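Local coordinates for hypothetical protein (Enterococcus faecalis, PDB 2OX7), which is of unknown function but belongs to the YopX protein family, its chain rich in beta strand and found in a four-chain assembly, at residues T71-V79 / Q122-V133. Numbering follows the deposited sequence.
Sequences TGLKDKNGV and QSNILYRDGYLV
Residues 73-76 run past helix 122-126 and reach the start of strand 131-136, where Lys-76 N donates to Tyr-131 O (3.0 Å) and the CA atoms of Asp-75 and Leu-132 lie 5.3 Å apart. At the helix, the amide of Gln-122 reads both backbone polar groups of Lys-74: OE1 accepts from Lys-74 N at 3.0 Å, while NE2 gives to Lys-74 O at 2.8 Å, each bond in the carbonyl plane on a lone pair. The bend at chi2 (66°) of Gln-122 turns its amide toward strand 73-74. Ile-125 crosses Leu-73 at a slant, CD1 to CD1 at 3.8 Å, and Phe-120 touches both residues. Asp-75 heads the type I turn to Gly-78 and divides its carboxylate: OD2 takes Val-133 N on its anti lone pair (2.9 Å, nearly straight), whereas OD1 receives Val-79 N from above the carboxylate plane. The extended chain of Lys-76 carries NZ to Asp-129 O (2.8 Å) and into a salt bridge with Asp-90. Leu-132 CD2 packs on Lys-76 CB and Asn-77 ND2. Three side chains thus bond to main-chain groups across the contact: Gln-122 ties strand 73-74 to the helix, Asp-75 and Lys-76 tie the turn to strand 131-136 and the loop before it, and the charge of buried Asp-75 is probably stabilised by the N-H groups around it.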
loop_
_atom_site.group_PDB
_atom_site.type_symbol
_atom_site.label_atom_id
_atom_site.label_comp_id
_atom_site.label_asym_id
_atom_site.label_seq_id
_atom_site.Cartn_x
_atom_site.Cartn_y
_atom_site.Cartn_z
ATOM N N THR A 71 -16.350 4.024 -0.704
ATOM C CA THR A 71 -15.098 3.405 -0.188
ATOM C C THR A 71 -15.280 2.794 1.184
ATOM O O THR A 71 -14.379 2.068 1.667
ATOM C CB THR A 71 -13.977 4.432 -0.015
ATOM O OG1 THR A 71 -14.369 5.374 0.983
ATOM C CG2 THR A 71 -13.659 5.177 -1.343
ATOM N N GLY A 72 -16.387 3.127 1.850
ATOM C CA GLY A 72 -16.579 2.726 3.251
ATOM C C GLY A 72 -15.888 3.657 4.225
ATOM O O GLY A 72 -16.039 3.505 5.435
ATOM N N LEU A 73 -15.145 4.632 3.709
ATOM C CA LEU A 73 -14.429 5.535 4.613
ATOM C C LEU A 73 -15.173 6.850 4.715
ATOM O O LEU A 73 -15.887 7.231 3.777
ATOM C CB LEU A 73 -13.015 5.777 4.109
ATOM C CG LEU A 73 -12.180 4.476 3.965
ATOM C CD1 LEU A 73 -10.891 4.804 3.250
ATOM C CD2 LEU A 73 -11.970 3.763 5.302
ATOM N N LYS A 74 -14.990 7.532 5.851
ATOM C CA LYS A 74 -15.663 8.817 6.114
ATOM C C LYS A 74 -14.664 9.974 6.115
ATOM O O LYS A 74 -13.516 9.827 6.579
ATOM C CB LYS A 74 -16.391 8.755 7.462
ATOM C CG LYS A 74 -17.616 7.801 7.434
ATOM C CD LYS A 74 -18.075 7.631 8.892
ATOM C CE LYS A 74 -19.414 6.939 9.054
ATOM N NZ LYS A 74 -19.462 5.719 8.268
ATOM N N ASP A 75 -15.109 11.154 5.693
ATOM C CA ASP A 75 -14.271 12.340 5.897
ATOM C C ASP A 75 -14.406 12.917 7.315
ATOM O O ASP A 75 -15.138 12.365 8.174
ATOM C CB ASP A 75 -14.492 13.421 4.808
ATOM C CG ASP A 75 -15.758 14.266 5.019
ATOM O OD1 ASP A 75 -16.474 14.038 6.013
ATOM O OD2 ASP A 75 -16.028 15.160 4.135
ATOM N N LYS A 76 -13.721 14.036 7.543
ATOM C CA LYS A 76 -13.709 14.717 8.836
ATOM C C LYS A 76 -15.115 15.105 9.331
ATOM O O LYS A 76 -15.331 15.227 10.548
ATOM C CB LYS A 76 -12.851 15.968 8.692
ATOM C CG LYS A 76 -12.402 16.595 9.956
ATOM C CD LYS A 76 -11.724 17.918 9.556
ATOM C CE LYS A 76 -11.421 18.748 10.785
ATOM N NZ LYS A 76 -10.596 19.926 10.464
ATOM N N ASN A 77 -16.052 15.306 8.404
ATOM C CA ASN A 77 -17.448 15.602 8.762
ATOM C C ASN A 77 -18.344 14.358 8.832
ATOM O O ASN A 77 -19.580 14.497 8.900
ATOM C CB ASN A 77 -18.057 16.573 7.764
ATOM C CG ASN A 77 -17.754 18.032 8.065
ATOM O OD1 ASN A 77 -17.447 18.420 9.203
ATOM N ND2 ASN A 77 -17.937 18.872 7.035
ATOM N N GLY A 78 -17.769 13.154 8.783
ATOM C CA GLY A 78 -18.585 11.937 8.768
ATOM C C GLY A 78 -19.305 11.620 7.484
ATOM O O GLY A 78 -20.143 10.717 7.465
ATOM N N VAL A 79 -18.915 12.298 6.408
ATOM C CA VAL A 79 -19.483 12.089 5.067
ATOM C C VAL A 79 -18.807 10.896 4.393
ATOM O O VAL A 79 -17.572 10.796 4.397
ATOM C CB VAL A 79 -19.316 13.350 4.191
ATOM C CG1 VAL A 79 -19.814 13.075 2.772
ATOM C CG2 VAL A 79 -20.089 14.542 4.805
ATOM N N GLN A 122 -8.559 5.227 6.871
ATOM C CA GLN A 122 -9.404 6.083 7.712
ATOM C C GLN A 122 -8.570 6.989 8.625
ATOM O O GLN A 122 -8.897 8.155 8.831
ATOM C CB GLN A 122 -10.358 5.247 8.534
ATOM C CG GLN A 122 -11.350 6.123 9.340
ATOM C CD GLN A 122 -12.295 6.878 8.393
ATOM O OE1 GLN A 122 -13.315 6.323 7.957
ATOM N NE2 GLN A 122 -11.961 8.110 8.065
ATOM N N SER A 123 -7.515 6.451 9.210
ATOM C CA SER A 123 -6.766 7.251 10.189
ATOM C C SER A 123 -6.005 8.388 9.475
ATOM O O SER A 123 -5.897 9.502 10.038
ATOM C CB SER A 123 -5.802 6.336 10.996
ATOM O OG SER A 123 -4.771 5.890 10.150
ATOM N N ASN A 124 -5.502 8.155 8.250
ATOM C CA ASN A 124 -4.861 9.253 7.509
ATOM C C ASN A 124 -5.840 10.339 7.057
ATOM O O ASN A 124 -5.505 11.554 6.999
ATOM C CB ASN A 124 -4.102 8.783 6.280
ATOM C CG ASN A 124 -2.603 8.667 6.543
ATOM O OD1 ASN A 124 -2.030 9.396 7.376
ATOM N ND2 ASN A 124 -1.958 7.781 5.782
ATOM N N ILE A 125 -7.051 9.912 6.761
ATOM C CA ILE A 125 -8.097 10.895 6.391
ATOM C C ILE A 125 -8.363 11.868 7.556
ATOM O O ILE A 125 -8.650 13.047 7.352
ATOM C CB ILE A 125 -9.382 10.184 5.898
ATOM C CG1 ILE A 125 -9.135 9.442 4.560
ATOM C CG2 ILE A 125 -10.537 11.193 5.709
ATOM C CD1 ILE A 125 -10.166 8.345 4.318
ATOM N N LEU A 126 -8.257 11.363 8.792
ATOM C CA LEU A 126 -8.644 12.140 9.973
ATOM C C LEU A 126 -7.490 12.771 10.730
ATOM O O LEU A 126 -7.722 13.579 11.661
ATOM C CB LEU A 126 -9.486 11.252 10.900
ATOM C CG LEU A 126 -10.772 10.694 10.277
ATOM C CD1 LEU A 126 -11.537 9.769 11.282
ATOM C CD2 LEU A 126 -11.717 11.805 9.725
ATOM N N TYR A 127 -6.270 12.427 10.343
ATOM C CA TYR A 127 -5.074 12.772 11.129
ATOM C C TYR A 127 -4.836 14.281 11.051
ATOM O O TYR A 127 -5.042 14.894 9.995
ATOM C CB TYR A 127 -3.890 12.022 10.540
ATOM C CG TYR A 127 -2.635 12.022 11.394
ATOM C CD1 TYR A 127 -2.678 11.604 12.736
ATOM C CD2 TYR A 127 -1.414 12.357 10.840
ATOM C CE1 TYR A 127 -1.497 11.566 13.509
ATOM C CE2 TYR A 127 -0.226 12.323 11.599
ATOM C CZ TYR A 127 -0.295 11.925 12.928
ATOM O OH TYR A 127 0.884 11.894 13.658
ATOM N N ARG A 128 -4.380 14.866 12.153
ATOM C CA ARG A 128 -4.052 16.309 12.177
ATOM C C ARG A 128 -5.249 17.122 11.667
ATOM O O ARG A 128 -6.339 17.002 12.232
ATOM C CB ARG A 128 -2.744 16.556 11.426
ATOM C CG ARG A 128 -1.507 16.156 12.285
ATOM C CD ARG A 128 -0.176 16.128 11.518
ATOM N NE ARG A 128 0.852 15.398 12.276
ATOM C CZ ARG A 128 1.604 15.931 13.246
ATOM N NH1 ARG A 128 1.464 17.207 13.582
ATOM N NH2 ARG A 128 2.503 15.184 13.884
ATOM N N ASP A 129 -5.097 17.924 10.614
ATOM C CA ASP A 129 -6.257 18.762 10.208
ATOM C C ASP A 129 -7.353 17.960 9.470
ATOM O O ASP A 129 -8.493 18.418 9.358
ATOM C CB ASP A 129 -5.846 19.996 9.372
ATOM C CG ASP A 129 -4.961 20.955 10.143
ATOM O OD1 ASP A 129 -5.110 21.066 11.375
ATOM O OD2 ASP A 129 -4.120 21.590 9.488
ATOM N N GLY A 130 -7.012 16.764 8.996
ATOM C CA GLY A 130 -8.043 15.913 8.392
ATOM C C GLY A 130 -8.410 16.395 6.989
ATOM O O GLY A 130 -7.959 17.464 6.556
ATOM N N TYR A 131 -9.199 15.586 6.283
ATOM C CA TYR A 131 -9.607 15.857 4.873
ATOM C C TYR A 131 -11.119 15.987 4.813
ATOM O O TYR A 131 -11.866 15.295 5.555
ATOM C CB TYR A 131 -9.179 14.727 3.875
ATOM C CG TYR A 131 -7.717 14.760 3.615
ATOM C CD1 TYR A 131 -7.222 15.395 2.473
ATOM C CD2 TYR A 131 -6.806 14.268 4.558
ATOM C CE1 TYR A 131 -5.861 15.480 2.241
ATOM C CE2 TYR A 131 -5.416 14.346 4.326
ATOM C CZ TYR A 131 -4.962 14.966 3.174
ATOM O OH TYR A 131 -3.606 15.120 2.921
ATOM N N LEU A 132 -11.567 16.783 3.858
ATOM C CA LEU A 132 -12.993 16.996 3.644
ATOM C C LEU A 132 -13.345 16.797 2.177
ATOM O O LEU A 132 -12.588 17.204 1.325
ATOM C CB LEU A 132 -13.337 18.417 4.058
ATOM C CG LEU A 132 -13.429 18.727 5.564
ATOM C CD1 LEU A 132 -13.689 20.231 5.770
ATOM C CD2 LEU A 132 -14.576 17.912 6.178
ATOM N N VAL A 133 -14.497 16.191 1.911
ATOM C CA VAL A 133 -15.010 16.073 0.537
ATOM C C VAL A 133 -15.558 17.463 0.141
ATOM O O VAL A 133 -16.473 17.976 0.792
ATOM C CB VAL A 133 -16.176 15.130 0.460
ATOM C CG1 VAL A 133 -16.739 15.087 -0.997
ATOM C CG2 VAL A 133 -15.731 13.697 0.836
#